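Local coordinates for protein CaaX farnesyltransferase beta subunit Ram1 (Aspergillus fumigatus, PDB 4L9P) that probably transfers a farnesyl group from farnesyl diphosphate to the cysteine of C-terminal CaaX motifs, working as the zinc-holding, peptide-binding subunit of an alpha-beta heterodimer, at residues B[151-156]-B[202-207]; B[175-180]-B[216-221]; B[155-160]-B[430-435]. One frame throughout, in Å; residues are numbered along the deposited sequence. Where two conformers were deposited one is given.

Contact 1 of 3, residues B[151-156]-B[202-207]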
loop_
_atom_site.group_PDB
_atom_site.type_symbol
_atom_site.label_atom_id
_atom_site.label_comp_id
_atom_site.label_asym_id
_atom_site.label_seq_id
_atom_site.Cartn_x
_atom_site.Cartn_y
_atom_site.Cartn_z
ATOM N N ARG B 151 -4.995 -15.352 -9.543
ATOM C CA ARG B 151 -5.218 -15.415 -10.990
ATOM C C ARG B 151 -5.924 -14.150 -11.516
ATOM O O ARG B 151 -5.541 -13.626 -12.540
ATOM C CB ARG B 151 -5.890 -16.704 -11.412
ATOM C CG ARG B 151 -4.852 -17.845 -11.412
ATOM C CD ARG B 151 -5.446 -19.161 -11.936
ATOM N NE ARG B 151 -5.991 -18.940 -13.286
ATOM C CZ ARG B 151 -7.232 -19.175 -13.665
ATOM N NH1 ARG B 151 -8.108 -19.733 -12.823
ATOM N NH2 ARG B 151 -7.570 -18.911 -14.928
ATOM N N PRO B 152 -6.931 -13.624 -10.804
ATOM C CA PRO B 152 -7.520 -12.369 -11.351
ATOM C C PRO B 152 -6.545 -11.229 -11.381
ATOM O O PRO B 152 -6.591 -10.427 -12.356
ATOM C CB PRO B 152 -8.703 -12.090 -10.413
ATOM C CG PRO B 152 -9.097 -13.525 -9.946
ATOM C CD PRO B 152 -7.749 -14.228 -9.724
ATOM N N TRP B 153 -5.679 -11.144 -10.356
ATOM C CA TRP B 153 -4.612 -10.144 -10.421
ATOM C C TRP B 153 -3.729 -10.310 -11.649
ATOM O O TRP B 153 -3.322 -9.315 -12.275
ATOM C CB TRP B 153 -3.709 -10.190 -9.209
ATOM C CG TRP B 153 -4.219 -9.519 -7.987
ATOM C CD1 TRP B 153 -4.348 -10.086 -6.748
ATOM C CD2 TRP B 153 -4.513 -8.127 -7.825
ATOM N NE1 TRP B 153 -4.745 -9.134 -5.842
ATOM C CE2 TRP B 153 -4.868 -7.921 -6.473
ATOM C CE3 TRP B 153 -4.480 -7.024 -8.680
ATOM C CZ2 TRP B 153 -5.194 -6.676 -5.953
ATOM C CZ3 TRP B 153 -4.837 -5.759 -8.151
ATOM C CH2 TRP B 153 -5.167 -5.618 -6.810
ATOM N N MET B 154 -3.351 -11.543 -11.993
ATOM C CA MET B 154 -2.443 -11.734 -13.155
ATOM C C MET B 154 -3.107 -11.269 -14.456
ATOM O O MET B 154 -2.421 -10.778 -15.377
ATOM C CB MET B 154 -1.997 -13.206 -13.264
ATOM C CG MET B 154 -1.379 -13.667 -11.939
ATOM S SD MET B 154 -1.230 -15.435 -11.777
ATOM C CE MET B 154 -0.123 -15.476 -13.073
ATOM N N VAL B 155 -4.429 -11.414 -14.526
ATOM C CA VAL B 155 -5.161 -10.872 -15.694
ATOM C C VAL B 155 -5.116 -9.341 -15.682
ATOM O O VAL B 155 -4.738 -8.717 -16.682
ATOM C CB VAL B 155 -6.633 -11.359 -15.711
ATOM C CG1 VAL B 155 -7.368 -10.665 -16.873
ATOM C CG2 VAL B 155 -6.667 -12.894 -15.868
ATOM N N TYR B 156 -5.419 -8.740 -14.540
ATOM C CA TYR B 156 -5.401 -7.294 -14.423
ATOM C C TYR B 156 -4.014 -6.716 -14.719
ATOM O O TYR B 156 -3.918 -5.739 -15.465
ATOM C CB TYR B 156 -5.878 -6.870 -13.024
ATOM C CG TYR B 156 -5.563 -5.411 -12.776
ATOM C CD1 TYR B 156 -6.284 -4.341 -13.423
ATOM C CD2 TYR B 156 -4.505 -5.078 -11.918
ATOM C CE1 TYR B 156 -5.877 -2.983 -13.216
ATOM C CE2 TYR B 156 -4.109 -3.731 -11.717
ATOM C CZ TYR B 156 -4.830 -2.706 -12.349
ATOM O OH TYR B 156 -4.456 -1.412 -12.137
ATOM N N SER B 202 -9.595 -9.839 -5.540
ATOM C CA SER B 202 -9.903 -10.495 -6.805
ATOM C C SER B 202 -11.109 -9.845 -7.468
ATOM O O SER B 202 -11.196 -9.824 -8.697
ATOM C CB SER B 202 -10.153 -12.016 -6.622
ATOM O OG SER B 202 -10.789 -12.305 -5.405
ATOM N N SER B 203 -12.061 -9.322 -6.691
ATOM C CA SER B 203 -13.186 -8.623 -7.297
ATOM C C SER B 203 -12.744 -7.303 -7.918
ATOM O O SER B 203 -13.197 -6.971 -9.031
ATOM C CB SER B 203 -14.225 -8.386 -6.184
ATOM O OG SER B 203 -14.852 -9.609 -5.798
ATOM N N TYR B 204 -11.850 -6.581 -7.243
ATOM C CA TYR B 204 -11.283 -5.358 -7.811
ATOM C C TYR B 204 -10.540 -5.674 -9.113
ATOM O O TYR B 204 -10.739 -5.032 -10.149
ATOM C CB TYR B 204 -10.367 -4.795 -6.729
ATOM C CG TYR B 204 -9.420 -3.688 -7.152
ATOM C CD1 TYR B 204 -9.758 -2.342 -7.003
ATOM C CD2 TYR B 204 -8.134 -3.972 -7.625
ATOM C CE1 TYR B 204 -8.861 -1.314 -7.299
ATOM C CE2 TYR B 204 -7.214 -2.976 -7.887
ATOM C CZ TYR B 204 -7.590 -1.645 -7.727
ATOM O OH TYR B 204 -6.643 -0.689 -8.013
ATOM N N ALA B 205 -9.664 -6.661 -9.084
ATOM C CA ALA B 205 -8.909 -7.020 -10.301
ATOM C C ALA B 205 -9.826 -7.419 -11.432
ATOM O O ALA B 205 -9.603 -7.037 -12.599
ATOM C CB ALA B 205 -7.944 -8.187 -9.992
ATOM N N ALA B 206 -10.870 -8.190 -11.119
ATOM C CA ALA B 206 -11.768 -8.584 -12.159
ATOM C C ALA B 206 -12.565 -7.406 -12.730
ATOM O O ALA B 206 -12.757 -7.321 -13.945
ATOM C CB ALA B 206 -12.727 -9.696 -11.636
ATOM N N VAL B 207 -13.105 -6.554 -11.854
ATOM C CA VAL B 207 -13.841 -5.390 -12.356
ATOM C C VAL B 207 -12.990 -4.477 -13.197
ATOM O O VAL B 207 -13.451 -3.968 -14.232
ATOM C CB VAL B 207 -14.496 -4.625 -11.170
ATOM C CG1 VAL B 207 -15.093 -3.268 -11.613
ATOM C CG2 VAL B 207 -15.600 -5.489 -10.560
HETATM O O HOH W 1 -4.142 -1.295 -9.282
#

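Contact 2 of 3, residues B[175-180]-B[216-221]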
loop_
_atom_site.group_PDB
_atom_site.type_symbol
_atom_site.label_atom_id
_atom_site.label_comp_id
_atom_site.label_asym_id
_atom_site.label_seq_id
_atom_site.Cartn_x
_atom_site.Cartn_y
_atom_site.Cartn_z
ATOM N N ARG B 175 -12.089 -14.000 -23.629
ATOM C CA ARG B 175 -11.292 -14.773 -22.680
ATOM C C ARG B 175 -11.432 -14.203 -21.272
ATOM O O ARG B 175 -11.384 -14.955 -20.318
ATOM C CB ARG B 175 -9.846 -14.796 -23.104
ATOM C CG ARG B 175 -9.679 -15.505 -24.439
ATOM C CD ARG B 175 -8.213 -15.622 -24.812
ATOM N NE ARG B 175 -7.570 -16.605 -23.943
ATOM C CZ ARG B 175 -6.248 -16.814 -23.897
ATOM N NH1 ARG B 175 -5.420 -16.089 -24.662
ATOM N NH2 ARG B 175 -5.747 -17.713 -23.047
ATOM N N VAL B 176 -11.592 -12.885 -21.133
ATOM C CA VAL B 176 -11.872 -12.319 -19.797
ATOM C C VAL B 176 -13.221 -12.840 -19.252
ATOM O O VAL B 176 -13.339 -13.226 -18.074
ATOM C CB VAL B 176 -11.850 -10.787 -19.859
ATOM C CG1 VAL B 176 -12.546 -10.160 -18.629
ATOM C CG2 VAL B 176 -10.416 -10.304 -19.981
ATOM N N ILE B 177 -14.228 -12.860 -20.122
ATOM C CA ILE B 177 -15.542 -13.389 -19.724
ATOM C C ILE B 177 -15.448 -14.843 -19.257
ATOM O O ILE B 177 -16.004 -15.206 -18.221
ATOM C CB ILE B 177 -16.594 -13.208 -20.860
ATOM C CG1 ILE B 177 -16.864 -11.720 -21.080
ATOM C CG2 ILE B 177 -17.897 -13.934 -20.529
ATOM C CD1 ILE B 177 -17.559 -11.409 -22.380
ATOM N N SER B 178 -14.755 -15.668 -20.032
ATOM C CA SER B 178 -14.536 -17.081 -19.700
ATOM C C SER B 178 -13.897 -17.165 -18.300
ATOM O O SER B 178 -14.366 -17.913 -17.435
ATOM C CB SER B 178 -13.578 -17.683 -20.717
ATOM O OG SER B 178 -13.326 -19.028 -20.400
ATOM N N THR B 179 -12.828 -16.384 -18.099
ATOM C CA THR B 179 -12.076 -16.465 -16.877
ATOM C C THR B 179 -12.923 -16.066 -15.676
ATOM O O THR B 179 -12.903 -16.735 -14.656
ATOM C CB THR B 179 -10.839 -15.497 -16.931
ATOM O OG1 THR B 179 -10.027 -15.838 -18.064
ATOM C CG2 THR B 179 -9.997 -15.600 -15.663
ATOM N N PHE B 180 -13.647 -14.961 -15.765
ATOM C CA PHE B 180 -14.299 -14.434 -14.535
ATOM C C PHE B 180 -15.681 -15.063 -14.301
ATOM O O PHE B 180 -16.209 -15.037 -13.200
ATOM C CB PHE B 180 -14.316 -12.903 -14.552
ATOM C CG PHE B 180 -12.928 -12.338 -14.422
ATOM C CD1 PHE B 180 -12.098 -12.844 -13.431
ATOM C CD2 PHE B 180 -12.429 -11.389 -15.278
ATOM C CE1 PHE B 180 -10.792 -12.381 -13.300
ATOM C CE2 PHE B 180 -11.166 -10.952 -15.162
ATOM C CZ PHE B 180 -10.312 -11.445 -14.201
ATOM N N GLU B 216 -20.727 -4.683 -23.602
ATOM C CA GLU B 216 -21.894 -5.044 -22.809
ATOM C C GLU B 216 -21.843 -6.480 -22.272
ATOM O O GLU B 216 -22.269 -6.739 -21.139
ATOM C CB GLU B 216 -23.169 -4.825 -23.654
ATOM C CG GLU B 216 -24.468 -5.156 -23.000
ATOM C CD GLU B 216 -25.663 -4.846 -23.923
ATOM O OE1 GLU B 216 -25.441 -4.265 -25.024
ATOM O OE2 GLU B 216 -26.820 -5.174 -23.545
ATOM N N GLU B 217 -21.297 -7.414 -23.041
ATOM C CA GLU B 217 -21.267 -8.792 -22.567
ATOM C C GLU B 217 -20.406 -8.969 -21.335
ATOM O O GLU B 217 -20.780 -9.662 -20.357
ATOM C CB GLU B 217 -20.864 -9.757 -23.683
ATOM C CG GLU B 217 -21.895 -9.703 -24.830
ATOM C CD GLU B 217 -23.334 -10.013 -24.378
ATOM O OE1 GLU B 217 -23.534 -11.035 -23.667
ATOM O OE2 GLU B 217 -24.273 -9.242 -24.735
ATOM N N ALA B 218 -19.259 -8.301 -21.348
ATOM C CA ALA B 218 -18.396 -8.360 -20.175
ATOM C C ALA B 218 -19.075 -7.667 -18.994
ATOM O O ALA B 218 -18.989 -8.161 -17.852
ATOM C CB ALA B 218 -17.034 -7.730 -20.467
ATOM N N PHE B 219 -19.682 -6.500 -19.226
ATOM C CA PHE B 219 -20.312 -5.779 -18.110
ATOM C C PHE B 219 -21.472 -6.614 -17.524
ATOM O O PHE B 219 -21.720 -6.623 -16.313
ATOM C CB PHE B 219 -20.883 -4.438 -18.558
ATOM C CG PHE B 219 -19.850 -3.418 -18.989
ATOM C CD1 PHE B 219 -18.487 -3.574 -18.743
ATOM C CD2 PHE B 219 -20.256 -2.272 -19.659
ATOM C CE1 PHE B 219 -17.548 -2.564 -19.155
ATOM C CE2 PHE B 219 -19.335 -1.294 -20.052
ATOM C CZ PHE B 219 -17.997 -1.459 -19.840
ATOM N N LYS B 220 -22.161 -7.327 -18.402
ATOM C CA LYS B 220 -23.313 -8.138 -17.999
ATOM C C LYS B 220 -22.937 -9.358 -17.159
ATOM O O LYS B 220 -23.782 -9.920 -16.489
ATOM C CB LYS B 220 -24.120 -8.584 -19.237
ATOM C CG LYS B 220 -25.020 -7.482 -19.752
ATOM C CD LYS B 220 -25.592 -7.820 -21.132
ATOM C CE LYS B 220 -26.181 -9.171 -21.267
ATOM N NZ LYS B 220 -26.795 -9.186 -22.666
ATOM N N LEU B 221 -21.677 -9.775 -17.170
ATOM C CA LEU B 221 -21.349 -10.999 -16.469
ATOM C C LEU B 221 -21.520 -10.820 -14.964
ATOM O O LEU B 221 -21.889 -11.748 -14.236
ATOM C CB LEU B 221 -19.970 -11.467 -16.885
ATOM C CG LEU B 221 -18.718 -10.980 -16.227
ATOM C CD1 LEU B 221 -18.541 -11.729 -14.876
ATOM C CD2 LEU B 221 -17.564 -11.289 -17.141
#

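Contact 3 of 3, residues B[155-160]-B[430-435]. With ZN (zinc ion), chain J; EDO (1,2-ethanediol), chain M.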
loop_
_atom_site.group_PDB
_atom_site.type_symbol
_atom_site.label_atom_id
_atom_site.label_comp_id
_atom_site.label_asym_id
_atom_site.label_seq_id
_atom_site.Cartn_x
_atom_site.Cartn_y
_atom_site.Cartn_z
ATOM N N VAL B 155 -4.429 -11.414 -14.526
ATOM C CA VAL B 155 -5.161 -10.872 -15.694
ATOM C C VAL B 155 -5.116 -9.341 -15.682
ATOM O O VAL B 155 -4.738 -8.717 -16.682
ATOM C CB VAL B 155 -6.633 -11.359 -15.711
ATOM C CG1 VAL B 155 -7.368 -10.665 -16.873
ATOM C CG2 VAL B 155 -6.667 -12.894 -15.868
ATOM N N TYR B 156 -5.419 -8.740 -14.540
ATOM C CA TYR B 156 -5.401 -7.294 -14.423
ATOM C C TYR B 156 -4.014 -6.716 -14.719
ATOM O O TYR B 156 -3.918 -5.739 -15.465
ATOM C CB TYR B 156 -5.878 -6.870 -13.024
ATOM C CG TYR B 156 -5.563 -5.411 -12.776
ATOM C CD1 TYR B 156 -6.284 -4.341 -13.423
ATOM C CD2 TYR B 156 -4.505 -5.078 -11.918
ATOM C CE1 TYR B 156 -5.877 -2.983 -13.216
ATOM C CE2 TYR B 156 -4.109 -3.731 -11.717
ATOM C CZ TYR B 156 -4.830 -2.706 -12.349
ATOM O OH TYR B 156 -4.456 -1.412 -12.137
ATOM N N TRP B 157 -2.967 -7.240 -14.083
ATOM C CA TRP B 157 -1.627 -6.626 -14.255
ATOM C C TRP B 157 -1.219 -6.661 -15.713
ATOM O O TRP B 157 -0.617 -5.693 -16.254
ATOM C CB TRP B 157 -0.551 -7.408 -13.447
ATOM C CG TRP B 157 -0.783 -7.281 -11.951
ATOM C CD1 TRP B 157 -1.212 -6.168 -11.272
ATOM C CD2 TRP B 157 -0.520 -8.278 -10.969
ATOM N NE1 TRP B 157 -1.299 -6.459 -9.920
ATOM C CE2 TRP B 157 -0.877 -7.740 -9.716
ATOM C CE3 TRP B 157 -0.045 -9.611 -11.041
ATOM C CZ2 TRP B 157 -0.773 -8.484 -8.525
ATOM C CZ3 TRP B 157 0.065 -10.354 -9.844
ATOM C CH2 TRP B 157 -0.304 -9.767 -8.620
ATOM N N ALA B 158 -1.491 -7.778 -16.396
ATOM C CA ALA B 158 -1.101 -7.895 -17.825
ATOM C C ALA B 158 -1.961 -6.951 -18.676
ATOM O O ALA B 158 -1.413 -6.247 -19.542
ATOM C CB ALA B 158 -1.240 -9.342 -18.280
ATOM N N LEU B 159 -3.290 -6.919 -18.478
ATOM C CA LEU B 159 -4.097 -6.005 -19.315
ATOM C C LEU B 159 -3.705 -4.546 -19.059
ATOM O O LEU B 159 -3.655 -3.756 -20.014
ATOM C CB LEU B 159 -5.585 -6.190 -19.019
ATOM C CG LEU B 159 -6.152 -7.531 -19.465
ATOM C CD1 LEU B 159 -7.591 -7.659 -18.931
ATOM C CD2 LEU B 159 -6.095 -7.640 -21.038
ATOM N N ALA B 160 -3.499 -4.180 -17.810
ATOM C CA ALA B 160 -3.104 -2.816 -17.494
ATOM C C ALA B 160 -1.770 -2.463 -18.171
ATOM O O ALA B 160 -1.666 -1.391 -18.795
ATOM C CB ALA B 160 -2.953 -2.646 -15.958
ATOM N N ASP B 430 8.409 -9.557 -12.843
ATOM C CA ASP B 430 7.131 -10.259 -12.792
ATOM C C ASP B 430 6.079 -9.289 -13.317
ATOM O O ASP B 430 6.343 -8.089 -13.499
ATOM C CB ASP B 430 6.838 -10.779 -11.364
ATOM C CG ASP B 430 6.811 -9.655 -10.337
ATOM O OD1 ASP B 430 6.055 -8.740 -10.461
ATOM O OD2 ASP B 430 7.529 -9.731 -9.361
ATOM N N SER B 431 4.858 -9.781 -13.550
ATOM C CA SER B 431 3.909 -8.901 -14.218
ATOM C C SER B 431 3.328 -7.833 -13.270
ATOM O O SER B 431 2.886 -6.779 -13.714
ATOM C CB SER B 431 2.814 -9.709 -14.916
ATOM O OG SER B 431 2.034 -10.415 -13.982
ATOM N N TYR B 432 3.377 -8.107 -11.953
ATOM C CA TYR B 432 2.980 -7.096 -10.933
ATOM C C TYR B 432 3.948 -5.913 -11.008
ATOM O O TYR B 432 3.501 -4.727 -11.095
ATOM C CB TYR B 432 2.988 -7.745 -9.531
ATOM C CG TYR B 432 3.018 -6.810 -8.374
ATOM C CD1 TYR B 432 1.823 -6.288 -7.821
ATOM C CD2 TYR B 432 4.237 -6.406 -7.829
ATOM C CE1 TYR B 432 1.875 -5.393 -6.754
ATOM C CE2 TYR B 432 4.291 -5.530 -6.751
ATOM C CZ TYR B 432 3.114 -5.018 -6.214
ATOM O OH TYR B 432 3.223 -4.105 -5.180
ATOM N N HIS B 433 5.269 -6.180 -10.957
ATOM C CA HIS B 433 6.256 -5.110 -11.054
ATOM C C HIS B 433 6.214 -4.433 -12.434
ATOM O O HIS B 433 6.484 -3.230 -12.532
ATOM C CB HIS B 433 7.642 -5.612 -10.666
ATOM C CG HIS B 433 7.759 -5.717 -9.166
ATOM N ND1 HIS B 433 7.624 -6.914 -8.487
ATOM C CD2 HIS B 433 7.921 -4.741 -8.243
ATOM C CE1 HIS B 433 7.676 -6.653 -7.171
ATOM N NE2 HIS B 433 7.846 -5.344 -7.003
ATOM N N THR B 434 5.912 -5.181 -13.471
ATOM C CA THR B 434 5.822 -4.605 -14.811
ATOM C C THR B 434 4.620 -3.651 -14.859
ATOM O O THR B 434 4.759 -2.472 -15.287
ATOM C CB THR B 434 5.648 -5.729 -15.871
ATOM O OG1 THR B 434 6.787 -6.577 -15.809
ATOM C CG2 THR B 434 5.531 -5.124 -17.268
ATOM N N CYS B 435 3.443 -4.104 -14.412
ATOM C CA CYS B 435 2.312 -3.196 -14.385
ATOM C C CYS B 435 2.583 -1.892 -13.603
ATOM O O CYS B 435 2.291 -0.762 -14.088
ATOM C CB CYS B 435 1.119 -3.949 -13.734
ATOM S SG CYS B 435 -0.340 -2.945 -13.400
HETATM ZN ZN ZN J . 7.563 -4.400 -5.224
HETATM C C1 EDO M . 2.929 -13.504 -12.621
HETATM O O1 EDO M . 2.460 -12.333 -11.963
HETATM C C2 EDO M . 4.404 -13.644 -12.812
HETATM O O2 EDO M . 4.832 -12.569 -13.635
#

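Contact 1 of 3, residues B[151-156]-B[202-207]
Ala205 supplies the central bump: its methyl sinks into a hollow formed by Pro152, Trp153 and Tyr156 on the neighbouring helix. CB of Ala205 comes within 3.5 Å of Pro152 O and also meets Trp153 CE3 at 3.9 Å and Tyr156 CB at 3.9 Å. A residue this small suits the site because the helix axes pass only 8.1 Å apart. Beside it the proline ring makes a second bump, with Pro152 CG against Ser202 CB at 3.8 Å; in the first turn of a helix proline loses no backbone bond. The two helices run nearly the same way, 31° apart, as neighbours in the inner ring of the alpha-alpha toroid, and Trp153 stands where that ring faces the bound isoprenoid analogue and peptide. With CG beside the backbone N (chi1 -80°), its indole reaches across to Tyr204, CH2 lying 3.5 Å from CD2 of that ring, the planes inclined at 58°. One water spans the gap between the phenols, 2.9 Å from Tyr156 OH, to which it donates, and 2.9 Å from Tyr204 OH. These buried hydroxyls have further partners in Val499 O and Tyr255 OH respectively.

Contact 2 of 3, residues B[175-180]-B[216-221]
Glu217 is the first residue of 216-221 to touch the other helix, and it does so through the aliphatic base of its side chain: CB lies 3.9 Å from Ile177 CD1. Beyond CB the chain bends at chi2 (-57°) and leads the carboxylate away from the apolar contact to the exposed side, where a charge is at home. Ala218 follows, its backbone lying close beside Ile177. CD1 of Ile177 rests 3.7 Å from Ala218 N, while CG1 of the same isoleucine meets Ala218 CB at 4.0 Å; a side chain no larger than a methyl leaves room for the isoleucine to lie against the backbone. The segments are almost parallel, 11° apart with axes 9.8 Å from each other, on the outside of the alpha-alpha toroid, where the short helix 216-221, following helix 200-213, lies beside helix 173-183. Phe219 turns its back on 175-180 and packs instead among Ile210, Ile508 and Trp511. Lys220 likewise makes no contact with 175-180, reaching back to Glu217, three residues earlier: NZ of Lys220 stands 3.3 Å from Glu217 OE2, a surface salt bridge. Leu221 then points toward the other helix. With CG set between the backbone N and the carbonyl carbon (chi1 86°), an uncommon choice for leucine, it divides its two methyls: CD2 lies 3.9 Å from Ile177 CA, and CD1 approaches Phe180 CB more loosely at 4.4 Å. The long, branched isoleucine suits this setting because its extended CG1-CD1 arm can run past Leu221 to Ala218 and Glu217. Elsewhere on helix 173-183, Arg175, Ser178 and Thr179 hydrogen-bond to the backbone of the alpha subunit.

Contact 3 of 3, residues B[155-160]-B[430-435]
Trp157 and Tyr432 meet where helices 155-160 and 431-435, far apart in sequence, come side by side and close the inner ring of the alpha-alpha toroid next to its zinc site. Their axes pass 8.4 Å apart at 39°. The aromatic contact dominates. Tyr432 CB sits 3.6 Å from the centroid of the Trp157 six-membered ring, almost exactly over its centre, in a CH-pi contact. The phenol continues as an offset edge-to-face partner, its plane at 78° to the indole and its CD1 3.5 Å from Trp157 CZ2. A broad flat indole suits this place because it can receive both the methylene and the ring edge. Tyr432 OH is hydrogen-bonded to Trp371 NE1, and Tyr432 also touches the bound isoprenoid analogue.

Sulfur and methyl packing comes next. The thiol of Cys435, swung away from the backbone N (chi1 172°), lies 3.7 Å, at SG, from Ala160 CB and obliquely beside the rings of Tyr156 and Trp157; small residues here let the backbones come close.

No hydrogen bond crosses between the two segments; the polar work is done around the N-terminal turn of 431-435. An ethanediol, probably from the crystallisation liquor, hydrogen-bonds to Ser431 N and OG. Asp430 caps the helix, its OD1 accepting a nearly straight bond from His433 N at 2.7 Å. Its other oxygen, OD2, accepts from His433 ND1 at 3.0 Å, near the imidazole plane, which helps fix the rotation of that ring. This probably helps to aim the other nitrogen at the metal, which Asp365, Cys367 and the bound peptide also bind: His433 NE2 lies 2.0 Å from the zinc ion.

Overall arrangement
Contacts 1 and 3 are buried and share helix 151-164, which packs against helix 200-213 in one and helix 431-444 in the other; Tyr156 takes part in both. Contact 2 lies farther out, about 23 Å from the centre of the chain, and is only partly buried. Phe180 ties the layers together, its CE1 lying 3.6 Å from Pro152 CB of contact 1. The chemistry follows the depth: aliphatic packing edged by a surface salt bridge in contact 2, an alanine methyl set among proline and aromatic side chains, with a water bridging two phenols, in contact 1, and aromatic packing beside a metal ligand in contact 3. Trp153 and Tyr432 bring contacts 1 and 3 to the isoprenoid pocket.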